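Side-chain contacts in aerobactin synthase IucC (Klebsiella pneumoniae, PDB 6CN7), which completes the siderophore aerobactin, probably by ATP-dependent attachment of a second N-acetyl-N-hydroxylysine to the citryl intermediate: residues A514-Y519 against S534-Q539; V405-L410 against G485-V490; Q27-E32 against M81-V86; K18-L23 against Q77-Q82. The protein carries 5 engineered substitutions. All coordinates share one frame; numbering follows the deposited sequence.

In the fold
All four contacts are mainly apolar and hold helices or loops together, but they fall into two clusters. Interactions 1 and 2 belong to the FhuF-like region and touch each other, chiefly where Val-407 and Val-408 of helix 395-417 pack against Leu-516, Val-515 and Tyr-519 of helix 505-521. Interactions 3 and 4 share helix 76-87 in the N-terminal part of the chain, their centres about 8 Å apart. Within each cluster a helix-helix contact is the buried member (interactions 2 and 4), whereas the contact made by a loop (interactions 1 and 3) is only partly buried. Aromatic edges meet aliphatic groups in interactions 1, 2 and 3; interaction 4 is purely methionine and leucine. Interaction 2 alone brings in a histidine.

Interaction 1. Residues A514-Y519 against S534-Q539; sequences AVLSDY and SLFKPQ
Leu-535 and Phe-536 meet Leu-516 of helix 505-521 from the loop that follows helix 527-532. The OG of Ser-534 accepts a nearly straight bond from the backbone N of Phe-536 (3.2 Å, 163°), forming an ST turn from which two successive side chains set out toward the helix. Leu-535 comes first: its CD1 lies 3.9 Å from Leu-516 CD1, the two side chains crossing at about a right angle so that a single methyl of each makes the contact. Within the FhuF-like region this joins the loop to helix 505-521; Tyr-411 of helix 395-417 also packs on Leu-535, and Leu-573 of helix 572-575 touches Leu-516, Leu-535 and Phe-536. Phe-536 follows, with CG beside the backbone N (chi1 -64°), an orientation that carries the ring outward with CZ leading. Leu-516 CB sits at the ring edge, near its plane and 4.1 Å from Phe-536 CZ. Ser-517 OG approaches the same ring obliquely, 4.4 Å from Phe-536 CZ, its hydrogen bond being made to the O of Ala-513 one turn earlier. On the backbone, the O of Lys-537, like that of Leu-535, is hydrogen-bonded to Asn-571 ND2, which ties the loop to the C-terminal segment.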
loop_
_atom_site.group_PDB
_atom_site.type_symbol
_atom_site.label_atom_id
_atom_site.label_comp_id
_atom_site.label_asym_id
_atom_site.label_seq_id
_atom_site.Cartn_x
_atom_site.Cartn_y
_atom_site.Cartn_z
ATOM N N ALA A 514 45.506 -4.302 -24.761
ATOM C CA ALA A 514 46.071 -3.726 -25.976
ATOM C C ALA A 514 45.359 -2.432 -26.352
ATOM O O ALA A 514 46.005 -1.454 -26.743
ATOM C CB ALA A 514 45.992 -4.735 -27.120
ATOM N N VAL A 515 44.030 -2.408 -26.244
ATOM C CA VAL A 515 43.288 -1.174 -26.487
ATOM C C VAL A 515 43.715 -0.099 -25.498
ATOM O O VAL A 515 43.830 1.081 -25.850
ATOM C CB VAL A 515 41.771 -1.442 -26.420
ATOM C CG1 VAL A 515 40.982 -0.136 -26.433
ATOM C CG2 VAL A 515 41.342 -2.320 -27.582
ATOM N N LEU A 516 43.961 -0.486 -24.244
ATOM C CA LEU A 516 44.413 0.477 -23.245
ATOM C C LEU A 516 45.877 0.851 -23.439
ATOM O O LEU A 516 46.257 1.998 -23.184
ATOM C CB LEU A 516 44.199 -0.080 -21.835
ATOM C CG LEU A 516 42.747 -0.249 -21.380
ATOM C CD1 LEU A 516 42.681 -1.102 -20.121
ATOM C CD2 LEU A 516 42.090 1.106 -21.137
ATOM N N SER A 517 46.710 -0.095 -23.882
ATOM C CA SER A 517 48.108 0.219 -24.162
ATOM C C SER A 517 48.226 1.152 -25.360
ATOM O O SER A 517 48.904 2.185 -25.291
ATOM C CB SER A 517 48.898 -1.066 -24.405
ATOM O OG SER A 517 49.096 -1.782 -23.201
ATOM N N ASP A 518 47.582 0.798 -26.474
ATOM C CA ASP A 518 47.577 1.679 -27.637
ATOM C C ASP A 518 47.093 3.069 -27.253
ATOM O O ASP A 518 47.704 4.079 -27.620
ATOM C CB ASP A 518 46.695 1.090 -28.740
ATOM C CG ASP A 518 47.259 -0.192 -29.321
ATOM O OD1 ASP A 518 48.390 -0.568 -28.944
ATOM O OD2 ASP A 518 46.567 -0.825 -30.152
ATOM N N TYR A 519 45.999 3.138 -26.494
ATOM C CA TYR A 519 45.447 4.434 -26.113
ATOM C C TYR A 519 46.456 5.265 -25.329
ATOM O O TYR A 519 46.595 6.471 -25.564
ATOM C CB TYR A 519 44.172 4.240 -25.297
ATOM C CG TYR A 519 43.895 5.402 -24.384
ATOM C CD1 TYR A 519 43.320 6.568 -24.871
ATOM C CD2 TYR A 519 44.226 5.342 -23.040
ATOM C CE1 TYR A 519 43.076 7.637 -24.041
ATOM C CE2 TYR A 519 43.986 6.402 -22.200
ATOM C CZ TYR A 519 43.413 7.546 -22.705
ATOM O OH TYR A 519 43.178 8.598 -21.862
ATOM N N SER A 534 46.633 3.600 -12.518
ATOM C CA SER A 534 47.135 2.433 -13.232
ATOM C C SER A 534 46.143 1.281 -13.155
ATOM O O SER A 534 45.670 0.923 -12.071
ATOM C CB SER A 534 48.483 1.997 -12.664
ATOM O OG SER A 534 48.871 0.745 -13.202
ATOM N N LEU A 535 45.834 0.700 -14.313
ATOM C CA LEU A 535 44.988 -0.481 -14.403
ATOM C C LEU A 535 45.797 -1.763 -14.541
ATOM O O LEU A 535 45.216 -2.826 -14.779
ATOM C CB LEU A 535 44.028 -0.351 -15.588
ATOM C CG LEU A 535 43.058 0.830 -15.545
ATOM C CD1 LEU A 535 42.363 0.985 -16.888
ATOM C CD2 LEU A 535 42.040 0.645 -14.428
ATOM N N PHE A 536 47.122 -1.691 -14.391
ATOM C CA PHE A 536 47.995 -2.839 -14.609
ATOM C C PHE A 536 48.825 -3.184 -13.377
ATOM O O PHE A 536 49.842 -3.875 -13.496
ATOM C CB PHE A 536 48.903 -2.582 -15.812
ATOM C CG PHE A 536 48.157 -2.444 -17.107
ATOM C CD1 PHE A 536 47.678 -1.211 -17.519
ATOM C CD2 PHE A 536 47.923 -3.550 -17.907
ATOM C CE1 PHE A 536 46.987 -1.084 -18.707
ATOM C CE2 PHE A 536 47.234 -3.428 -19.094
ATOM C CZ PHE A 536 46.765 -2.194 -19.496
ATOM N N LYS A 537 48.421 -2.719 -12.197
ATOM C CA LYS A 537 49.047 -3.192 -10.976
ATOM C C LYS A 537 48.748 -4.682 -10.805
ATOM O O LYS A 537 47.660 -5.147 -11.159
ATOM C CB LYS A 537 48.541 -2.408 -9.765
ATOM C CG LYS A 537 49.062 -0.973 -9.671
ATOM C CD LYS A 537 48.576 -0.293 -8.391
ATOM C CE LYS A 537 49.177 1.098 -8.199
ATOM N NZ LYS A 537 48.398 2.171 -8.880
ATOM N N PRO A 538 49.693 -5.460 -10.271
ATOM C CA PRO A 538 49.486 -6.917 -10.210
ATOM C C PRO A 538 48.295 -7.340 -9.375
ATOM O O PRO A 538 47.777 -8.445 -9.584
ATOM C CB PRO A 538 50.803 -7.439 -9.614
ATOM C CG PRO A 538 51.423 -6.273 -8.945
ATOM C CD PRO A 538 50.997 -5.065 -9.714
ATOM N N GLN A 539 47.839 -6.511 -8.441
ATOM C CA GLN A 539 46.708 -6.844 -7.591
ATOM C C GLN A 539 45.615 -5.791 -7.721
ATOM O O GLN A 539 45.854 -4.661 -8.155
ATOM C CB GLN A 539 47.128 -6.966 -6.120
ATOM C CG GLN A 539 48.028 -8.159 -5.814
ATOM C CD GLN A 539 49.507 -7.820 -5.860
ATOM O OE1 GLN A 539 49.888 -6.661 -6.023
ATOM N NE2 GLN A 539 50.350 -8.837 -5.709
#

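Interaction 2. Residues V405-L410 against G485-V490; sequences VVVVPL and GHFVTV
The imidazole of His-486 is met by two consecutive valines, Val-406 and Val-407. Val-406 CG1 comes closest, 3.6 Å from His-486 CE1 and 3.7 Å from His-486 NE2, and Val-407 CG2 lies 4.0 Å from His-486 NE2; both methyls approach the ring at a slant. Val-407 divides its branches between two rings. With CG1 opposite the backbone N (chi1 -179°), that methyl is left to meet the edge of Phe-487, 4.2 Å from Phe-487 CE1 and equally far from its CZ, the side chains crossing at about a right angle. The two rings also meet each other, Phe-487 CE1 lying in the plane of the imidazole at its edge. One shell further out, His-486 ND1 is hydrogen-bonded to the O of Ala-423, which should fix the rotation of the imidazole and satisfies a nitrogen in a buried, mainly apolar setting. Ile-428 packs on His-486 and Leu-430 on Val-406, both from strand 428-433. The backbones stay well apart, with local axes 12.2 Å from each other at 150°, and the rings bridge the gap. The result is a near-antiparallel pairing of helices 395-417 and 475-499, backed by a strand, within the FhuF-like region of this IucA/IucC-family protein.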
loop_
_atom_site.group_PDB
_atom_site.type_symbol
_atom_site.label_atom_id
_atom_site.label_comp_id
_atom_site.label_asym_id
_atom_site.label_seq_id
_atom_site.Cartn_x
_atom_site.Cartn_y
_atom_site.Cartn_z
ATOM N N VAL A 405 34.933 1.607 -27.761
ATOM C CA VAL A 405 33.703 2.386 -27.646
ATOM C C VAL A 405 33.376 2.690 -26.186
ATOM O O VAL A 405 32.860 3.764 -25.866
ATOM C CB VAL A 405 32.553 1.631 -28.337
ATOM C CG1 VAL A 405 31.193 2.192 -27.920
ATOM C CG2 VAL A 405 32.715 1.704 -29.851
ATOM N N VAL A 406 33.664 1.759 -25.282
ATOM C CA VAL A 406 33.202 1.830 -23.895
ATOM C C VAL A 406 34.310 2.282 -22.952
ATOM O O VAL A 406 34.150 3.257 -22.218
ATOM C CB VAL A 406 32.623 0.464 -23.459
ATOM C CG1 VAL A 406 32.197 0.505 -21.994
ATOM C CG2 VAL A 406 31.446 0.075 -24.341
ATOM N N VAL A 407 35.445 1.588 -22.959
ATOM C CA VAL A 407 36.424 1.759 -21.890
ATOM C C VAL A 407 37.289 2.988 -22.131
ATOM O O VAL A 407 37.578 3.745 -21.196
ATOM C CB VAL A 407 37.275 0.482 -21.750
ATOM C CG1 VAL A 407 38.281 0.630 -20.616
ATOM C CG2 VAL A 407 36.378 -0.729 -21.514
ATOM N N VAL A 408 37.715 3.211 -23.376
ATOM C CA VAL A 408 38.591 4.345 -23.670
ATOM C C VAL A 408 37.969 5.663 -23.220
ATOM O O VAL A 408 38.630 6.413 -22.485
ATOM C CB VAL A 408 38.972 4.348 -25.154
ATOM C CG1 VAL A 408 39.810 5.580 -25.493
ATOM C CG2 VAL A 408 39.731 3.075 -25.509
ATOM N N PRO A 409 36.736 6.007 -23.609
ATOM C CA PRO A 409 36.174 7.292 -23.150
ATOM C C PRO A 409 36.143 7.422 -21.638
ATOM O O PRO A 409 36.483 8.484 -21.099
ATOM C CB PRO A 409 34.758 7.296 -23.745
ATOM C CG PRO A 409 34.769 6.268 -24.807
ATOM C CD PRO A 409 35.777 5.247 -24.426
ATOM N N LEU A 410 35.746 6.363 -20.933
ATOM C CA LEU A 410 35.637 6.440 -19.480
ATOM C C LEU A 410 37.006 6.582 -18.828
ATOM O O LEU A 410 37.169 7.359 -17.881
ATOM C CB LEU A 410 34.915 5.202 -18.946
ATOM C CG LEU A 410 33.454 5.050 -19.380
ATOM C CD1 LEU A 410 32.909 3.705 -18.940
ATOM C CD2 LEU A 410 32.601 6.179 -18.821
ATOM N N GLY A 485 33.695 -1.380 -10.721
ATOM C CA GLY A 485 32.407 -0.992 -11.270
ATOM C C GLY A 485 32.148 -1.552 -12.656
ATOM O O GLY A 485 31.030 -1.974 -12.961
ATOM N N HIS A 486 33.164 -1.553 -13.519
ATOM C CA HIS A 486 33.001 -2.032 -14.886
ATOM C C HIS A 486 33.657 -3.383 -15.128
ATOM O O HIS A 486 33.025 -4.282 -15.691
ATOM C CB HIS A 486 33.555 -1.008 -15.889
ATOM C CG HIS A 486 33.218 -1.327 -17.312
ATOM N ND1 HIS A 486 31.938 -1.224 -17.813
ATOM C CD2 HIS A 486 33.988 -1.771 -18.334
ATOM C CE1 HIS A 486 31.936 -1.577 -19.087
ATOM N NE2 HIS A 486 33.166 -1.915 -19.427
ATOM N N PHE A 487 34.915 -3.563 -14.723
ATOM C CA PHE A 487 35.594 -4.821 -15.017
ATOM C C PHE A 487 35.025 -5.961 -14.180
ATOM O O PHE A 487 34.651 -7.010 -14.715
ATOM C CB PHE A 487 37.102 -4.683 -14.783
ATOM C CG PHE A 487 37.777 -3.668 -15.671
ATOM C CD1 PHE A 487 37.096 -3.052 -16.711
ATOM C CD2 PHE A 487 39.106 -3.340 -15.464
ATOM C CE1 PHE A 487 37.729 -2.125 -17.518
ATOM C CE2 PHE A 487 39.743 -2.416 -16.270
ATOM C CZ PHE A 487 39.054 -1.809 -17.297
ATOM N N VAL A 488 34.944 -5.770 -12.863
ATOM C CA VAL A 488 34.506 -6.852 -11.986
ATOM C C VAL A 488 33.000 -7.065 -12.077
ATOM O O VAL A 488 32.521 -8.191 -11.904
ATOM C CB VAL A 488 34.934 -6.569 -10.536
ATOM C CG1 VAL A 488 34.445 -7.672 -9.600
ATOM C CG2 VAL A 488 36.443 -6.434 -10.442
ATOM N N THR A 489 32.232 -6.010 -12.338
ATOM C CA THR A 489 30.779 -6.094 -12.300
ATOM C C THR A 489 30.148 -6.242 -13.680
ATOM O O THR A 489 28.937 -6.470 -13.763
ATOM C CB THR A 489 30.203 -4.856 -11.593
ATOM O OG1 THR A 489 30.863 -4.677 -10.332
ATOM C CG2 THR A 489 28.704 -5.006 -11.337
ATOM N N VAL A 490 30.928 -6.141 -14.756
ATOM C CA VAL A 490 30.387 -6.313 -16.102
ATOM C C VAL A 490 31.219 -7.326 -16.881
ATOM O O VAL A 490 30.721 -8.391 -17.262
ATOM C CB VAL A 490 30.319 -4.970 -16.858
ATOM C CG1 VAL A 490 29.723 -5.166 -18.246
ATOM C CG2 VAL A 490 29.510 -3.958 -16.064
#

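Interaction 3. Residues Q27-E32 against M81-V86; sequences QVFHAE and MQLKPV
Val-86, Phe-29 and Val-28 carry most of the buried surface between helix 76-87 and the loop after helix 4-25. Val-86 and Val-28 touch through one methyl each: CG1 of Val-28 is 3.5 Å from CG1 of Val-86, a tight approach for two methyl groups, with the side chains slanted across one another. In both valines CG1, the branch that meets the partner, is opposite the backbone N (chi1 174° in Val-28, 179° in Val-86). At Gln-27 a positive phi and a Schellman motif end helix 4-25; the chain then runs through Val-28 and Phe-29 into strand 32-33, the first strand of a small antiparallel sheet. Phe-29 CG lies between the backbone N and the carbonyl carbon (chi1 38°), and the ring brings CE2 to 4.0 Å from Leu-83 CD2. That methyl lies in the plane of the ring, at its edge, and the two side chains stand at about a right angle. Ile-41 and Leu-43 of strand 38-43 also pack on Phe-29, so the phenyl group is shared by sheet and helix. Leu-23, from the last turns of helix 4-25, touches Val-28, Phe-29 and Leu-83, while Val-86 leans in addition on Pro-44.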
loop_
_atom_site.group_PDB
_atom_site.type_symbol
_atom_site.label_atom_id
_atom_site.label_comp_id
_atom_site.label_asym_id
_atom_site.label_seq_id
_atom_site.Cartn_x
_atom_site.Cartn_y
_atom_site.Cartn_z
ATOM N N GLN A 27 34.337 -14.334 -0.602
ATOM C CA GLN A 27 35.080 -14.982 0.475
ATOM C C GLN A 27 34.257 -15.156 1.746
ATOM O O GLN A 27 34.824 -15.355 2.827
ATOM C CB GLN A 27 36.376 -14.228 0.792
ATOM C CG GLN A 27 37.401 -14.294 -0.328
ATOM C CD GLN A 27 38.707 -13.619 0.033
ATOM O OE1 GLN A 27 38.731 -12.642 0.785
ATOM N NE2 GLN A 27 39.807 -14.144 -0.495
ATOM N N VAL A 28 32.926 -15.091 1.649
ATOM C CA VAL A 28 32.084 -15.488 2.774
ATOM C C VAL A 28 32.386 -16.928 3.166
ATOM O O VAL A 28 32.340 -17.286 4.349
ATOM C CB VAL A 28 30.597 -15.289 2.418
ATOM C CG1 VAL A 28 29.691 -15.825 3.525
ATOM C CG2 VAL A 28 30.316 -13.815 2.163
ATOM N N PHE A 29 32.687 -17.773 2.184
ATOM C CA PHE A 29 33.186 -19.117 2.423
ATOM C C PHE A 29 34.045 -19.513 1.229
ATOM O O PHE A 29 34.048 -18.840 0.196
ATOM C CB PHE A 29 32.038 -20.109 2.651
ATOM C CG PHE A 29 30.838 -19.865 1.782
ATOM C CD1 PHE A 29 30.917 -20.025 0.410
ATOM C CD2 PHE A 29 29.625 -19.491 2.338
ATOM C CE1 PHE A 29 29.814 -19.804 -0.391
ATOM C CE2 PHE A 29 28.518 -19.270 1.541
ATOM C CZ PHE A 29 28.612 -19.427 0.176
ATOM N N HIS A 30 34.784 -20.611 1.378
ATOM C CA HIS A 30 35.749 -21.043 0.373
ATOM C C HIS A 30 35.403 -22.443 -0.110
ATOM O O HIS A 30 35.275 -23.372 0.697
ATOM C CB HIS A 30 37.172 -21.017 0.933
ATOM C CG HIS A 30 37.658 -19.645 1.286
ATOM N ND1 HIS A 30 37.327 -19.019 2.469
ATOM C CD2 HIS A 30 38.446 -18.777 0.610
ATOM C CE1 HIS A 30 37.894 -17.826 2.507
ATOM N NE2 HIS A 30 38.577 -17.655 1.390
ATOM N N ALA A 31 35.267 -22.592 -1.425
ATOM C CA ALA A 31 34.958 -23.886 -2.015
ATOM C C ALA A 31 36.210 -24.751 -2.052
ATOM O O ALA A 31 37.277 -24.297 -2.475
ATOM C CB ALA A 31 34.400 -23.713 -3.426
ATOM N N GLU A 32 36.078 -25.995 -1.606
ATOM C CA GLU A 32 37.176 -26.947 -1.644
ATOM C C GLU A 32 37.075 -27.788 -2.908
ATOM O O GLU A 32 35.994 -28.273 -3.255
ATOM C CB GLU A 32 37.159 -27.848 -0.409
ATOM C CG GLU A 32 37.410 -27.097 0.878
ATOM C CD GLU A 32 37.458 -28.003 2.090
ATOM O OE1 GLU A 32 38.233 -28.981 2.067
ATOM O OE2 GLU A 32 36.719 -27.738 3.064
ATOM N N MET A 81 18.225 -19.948 4.692
ATOM C CA MET A 81 18.171 -20.361 6.092
ATOM C C MET A 81 19.519 -20.885 6.570
ATOM O O MET A 81 19.884 -20.685 7.734
ATOM C CB MET A 81 17.086 -21.422 6.287
ATOM C CG MET A 81 15.673 -20.931 5.993
ATOM S SD MET A 81 15.206 -19.481 6.959
ATOM C CE MET A 81 15.255 -20.131 8.626
ATOM N N GLN A 82 20.275 -21.547 5.694
ATOM C CA GLN A 82 21.607 -22.010 6.062
ATOM C C GLN A 82 22.589 -20.861 6.240
ATOM O O GLN A 82 23.622 -21.041 6.891
ATOM C CB GLN A 82 22.138 -22.980 5.005
ATOM C CG GLN A 82 21.319 -24.254 4.861
ATOM C CD GLN A 82 21.716 -25.061 3.641
ATOM O OE1 GLN A 82 22.510 -24.612 2.815
ATOM N NE2 GLN A 82 21.163 -26.261 3.520
ATOM N N LEU A 83 22.297 -19.690 5.678
ATOM C CA LEU A 83 23.191 -18.544 5.791
ATOM C C LEU A 83 22.929 -17.691 7.024
ATOM O O LEU A 83 23.740 -16.808 7.325
ATOM C CB LEU A 83 23.078 -17.654 4.549
ATOM C CG LEU A 83 23.520 -18.266 3.221
ATOM C CD1 LEU A 83 23.183 -17.330 2.071
ATOM C CD2 LEU A 83 25.007 -18.574 3.237
ATOM N N LYS A 84 21.824 -17.917 7.734
ATOM C CA LYS A 84 21.523 -17.114 8.918
ATOM C C LYS A 84 22.663 -17.116 9.928
ATOM O O LYS A 84 23.033 -16.030 10.407
ATOM C CB LYS A 84 20.216 -17.604 9.556
ATOM C CG LYS A 84 19.750 -16.777 10.744
ATOM C CD LYS A 84 18.429 -17.301 11.276
ATOM C CE LYS A 84 17.975 -16.558 12.520
ATOM N NZ LYS A 84 16.672 -17.089 13.005
ATOM N N PRO A 85 23.265 -18.255 10.283
ATOM C CA PRO A 85 24.430 -18.191 11.184
ATOM C C PRO A 85 25.646 -17.574 10.523
ATOM O O PRO A 85 26.399 -16.837 11.172
ATOM C CB PRO A 85 24.675 -19.662 11.557
ATOM C CG PRO A 85 23.474 -20.419 11.064
ATOM C CD PRO A 85 22.939 -19.640 9.915
ATOM N N VAL A 86 25.859 -17.857 9.237
ATOM C CA VAL A 86 27.045 -17.363 8.543
ATOM C C VAL A 86 27.072 -15.840 8.557
ATOM O O VAL A 86 28.108 -15.222 8.827
ATOM C CB VAL A 86 27.089 -17.914 7.106
ATOM C CG1 VAL A 86 28.313 -17.394 6.362
ATOM C CG2 VAL A 86 27.081 -19.439 7.121
#

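Interaction 4. Residues K18-L23 against Q77-Q82; sequences KMLAEL and QTLLMQ
A bend at the end of Met-19 and an extended first torsion in Leu-79 bring the two side chains tip to tip. Met-19 runs out from helix 4-25 and turns at chi3 (67°), so that its CE swings over Leu-79; Leu-79, with CG opposite the backbone N (chi1 174°), reaches back from helix 76-87. The CD2 methyl of Leu-79 settles into the crook of the methionine, 3.5 Å from Met-19 CE, 3.7 Å from Met-19 CB and 3.8 Å from Met-19 SD. Three atoms of one side chain thus border a single methyl, and the leucine has more surface buried than any other residue of the contact. The local helix axes run roughly parallel, 35° apart and 11.5 Å from each other, a separation bridged by methionine and leucine side chains. Both helices pack on the small N-terminal antiparallel sheet: Trp-48 of strand 46-54 touches Leu-20 as well as Leu-79, and Leu-43 of strand 38-43 also meets Leu-79. Leu-20 adds a second apolar contact, its CD2 coming at a slant to within 4.0 Å of Leu-79 CD1. Elsewhere around helix 4-25 the chemistry turns polar, Glu-22 OE2 forming salt bridges with Lys-140 and with Arg-492 of helix 475-499.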
loop_
_atom_site.group_PDB
_atom_site.type_symbol
_atom_site.label_atom_id
_atom_site.label_comp_id
_atom_site.label_asym_id
_atom_site.label_seq_id
_atom_site.Cartn_x
_atom_site.Cartn_y
_atom_site.Cartn_z
ATOM N N LYS A 18 23.870 -18.925 -8.353
ATOM C CA LYS A 18 24.290 -17.528 -8.322
ATOM C C LYS A 18 24.709 -17.116 -6.917
ATOM O O LYS A 18 25.729 -16.440 -6.739
ATOM C CB LYS A 18 23.163 -16.629 -8.834
ATOM C CG LYS A 18 23.530 -15.152 -8.896
ATOM C CD LYS A 18 22.364 -14.293 -9.355
ATOM C CE LYS A 18 22.712 -12.814 -9.259
ATOM N NZ LYS A 18 21.603 -11.933 -9.719
ATOM N N MET A 19 23.939 -17.522 -5.904
ATOM C CA MET A 19 24.269 -17.173 -4.525
ATOM C C MET A 19 25.597 -17.793 -4.103
ATOM O O MET A 19 26.476 -17.103 -3.576
ATOM C CB MET A 19 23.146 -17.624 -3.587
ATOM C CG MET A 19 21.822 -16.907 -3.803
ATOM S SD MET A 19 20.452 -17.684 -2.914
ATOM C CE MET A 19 20.925 -17.381 -1.211
ATOM N N LEU A 20 25.756 -19.100 -4.318
ATOM C CA LEU A 20 26.980 -19.776 -3.896
ATOM C C LEU A 20 28.202 -19.178 -4.584
ATOM O O LEU A 20 29.228 -18.924 -3.944
ATOM C CB LEU A 20 26.887 -21.275 -4.192
ATOM C CG LEU A 20 25.886 -22.111 -3.390
ATOM C CD1 LEU A 20 25.860 -23.535 -3.924
ATOM C CD2 LEU A 20 26.222 -22.110 -1.902
ATOM N N ALA A 21 28.108 -18.948 -5.895
ATOM C CA ALA A 21 29.270 -18.490 -6.649
ATOM C C ALA A 21 29.703 -17.096 -6.215
ATOM O O ALA A 21 30.902 -16.837 -6.061
ATOM C CB ALA A 21 28.966 -18.513 -8.146
ATOM N N GLU A 22 28.750 -16.184 -6.012
ATOM C CA GLU A 22 29.112 -14.814 -5.665
ATOM C C GLU A 22 29.597 -14.718 -4.221
ATOM O O GLU A 22 30.570 -14.013 -3.934
ATOM C CB GLU A 22 27.924 -13.880 -5.902
ATOM C CG GLU A 22 28.269 -12.391 -5.835
ATOM C CD GLU A 22 29.166 -11.938 -6.973
ATOM O OE1 GLU A 22 29.125 -12.563 -8.051
ATOM O OE2 GLU A 22 29.913 -10.956 -6.786
ATOM N N LEU A 23 28.934 -15.419 -3.297
ATOM C CA LEU A 23 29.379 -15.396 -1.907
ATOM C C LEU A 23 30.734 -16.072 -1.741
ATOM O O LEU A 23 31.504 -15.699 -0.850
ATOM C CB LEU A 23 28.340 -16.063 -1.004
ATOM C CG LEU A 23 27.011 -15.319 -0.849
ATOM C CD1 LEU A 23 25.993 -16.194 -0.151
ATOM C CD2 LEU A 23 27.199 -14.020 -0.084
ATOM N N GLN A 77 15.345 -20.828 -0.758
ATOM C CA GLN A 77 14.889 -20.631 0.612
ATOM C C GLN A 77 15.722 -21.450 1.591
ATOM O O GLN A 77 16.106 -20.956 2.658
ATOM C CB GLN A 77 13.409 -20.998 0.716
ATOM C CG GLN A 77 12.813 -20.795 2.092
ATOM C CD GLN A 77 12.406 -22.092 2.752
ATOM O OE1 GLN A 77 13.124 -23.087 2.687
ATOM N NE2 GLN A 77 11.242 -22.091 3.394
ATOM N N THR A 78 16.022 -22.702 1.240
ATOM C CA THR A 78 16.828 -23.548 2.114
ATOM C C THR A 78 18.213 -22.948 2.326
ATOM O O THR A 78 18.710 -22.890 3.457
ATOM C CB THR A 78 16.937 -24.954 1.522
ATOM O OG1 THR A 78 15.629 -25.452 1.219
ATOM C CG2 THR A 78 17.614 -25.901 2.503
ATOM N N LEU A 79 18.851 -22.494 1.245
ATOM C CA LEU A 79 20.185 -21.915 1.365
ATOM C C LEU A 79 20.164 -20.661 2.228
ATOM O O LEU A 79 21.050 -20.459 3.066
ATOM C CB LEU A 79 20.747 -21.599 -0.020
ATOM C CG LEU A 79 22.081 -20.844 -0.039
ATOM C CD1 LEU A 79 23.171 -21.640 0.670
ATOM C CD2 LEU A 79 22.486 -20.527 -1.462
ATOM N N LEU A 80 19.161 -19.801 2.033
ATOM C CA LEU A 80 19.063 -18.589 2.838
ATOM C C LEU A 80 18.998 -18.922 4.324
ATOM O O LEU A 80 19.647 -18.263 5.143
ATOM C CB LEU A 80 17.839 -17.777 2.411
ATOM C CG LEU A 80 17.588 -16.459 3.151
ATOM C CD1 LEU A 80 18.788 -15.528 3.054
ATOM C CD2 LEU A 80 16.343 -15.774 2.600
ATOM N N MET A 81 18.225 -19.948 4.692
ATOM C CA MET A 81 18.171 -20.361 6.092
ATOM C C MET A 81 19.519 -20.885 6.570
ATOM O O MET A 81 19.884 -20.685 7.734
ATOM C CB MET A 81 17.086 -21.422 6.287
ATOM C CG MET A 81 15.673 -20.931 5.993
ATOM S SD MET A 81 15.206 -19.481 6.959
ATOM C CE MET A 81 15.255 -20.131 8.626
ATOM N N GLN A 82 20.275 -21.547 5.694
ATOM C CA GLN A 82 21.607 -22.010 6.062
ATOM C C GLN A 82 22.589 -20.861 6.240
ATOM O O GLN A 82 23.622 -21.041 6.891
ATOM C CB GLN A 82 22.138 -22.980 5.005
ATOM C CG GLN A 82 21.319 -24.254 4.861
ATOM C CD GLN A 82 21.716 -25.061 3.641
ATOM O OE1 GLN A 82 22.510 -24.612 2.815
ATOM N NE2 GLN A 82 21.163 -26.261 3.520
#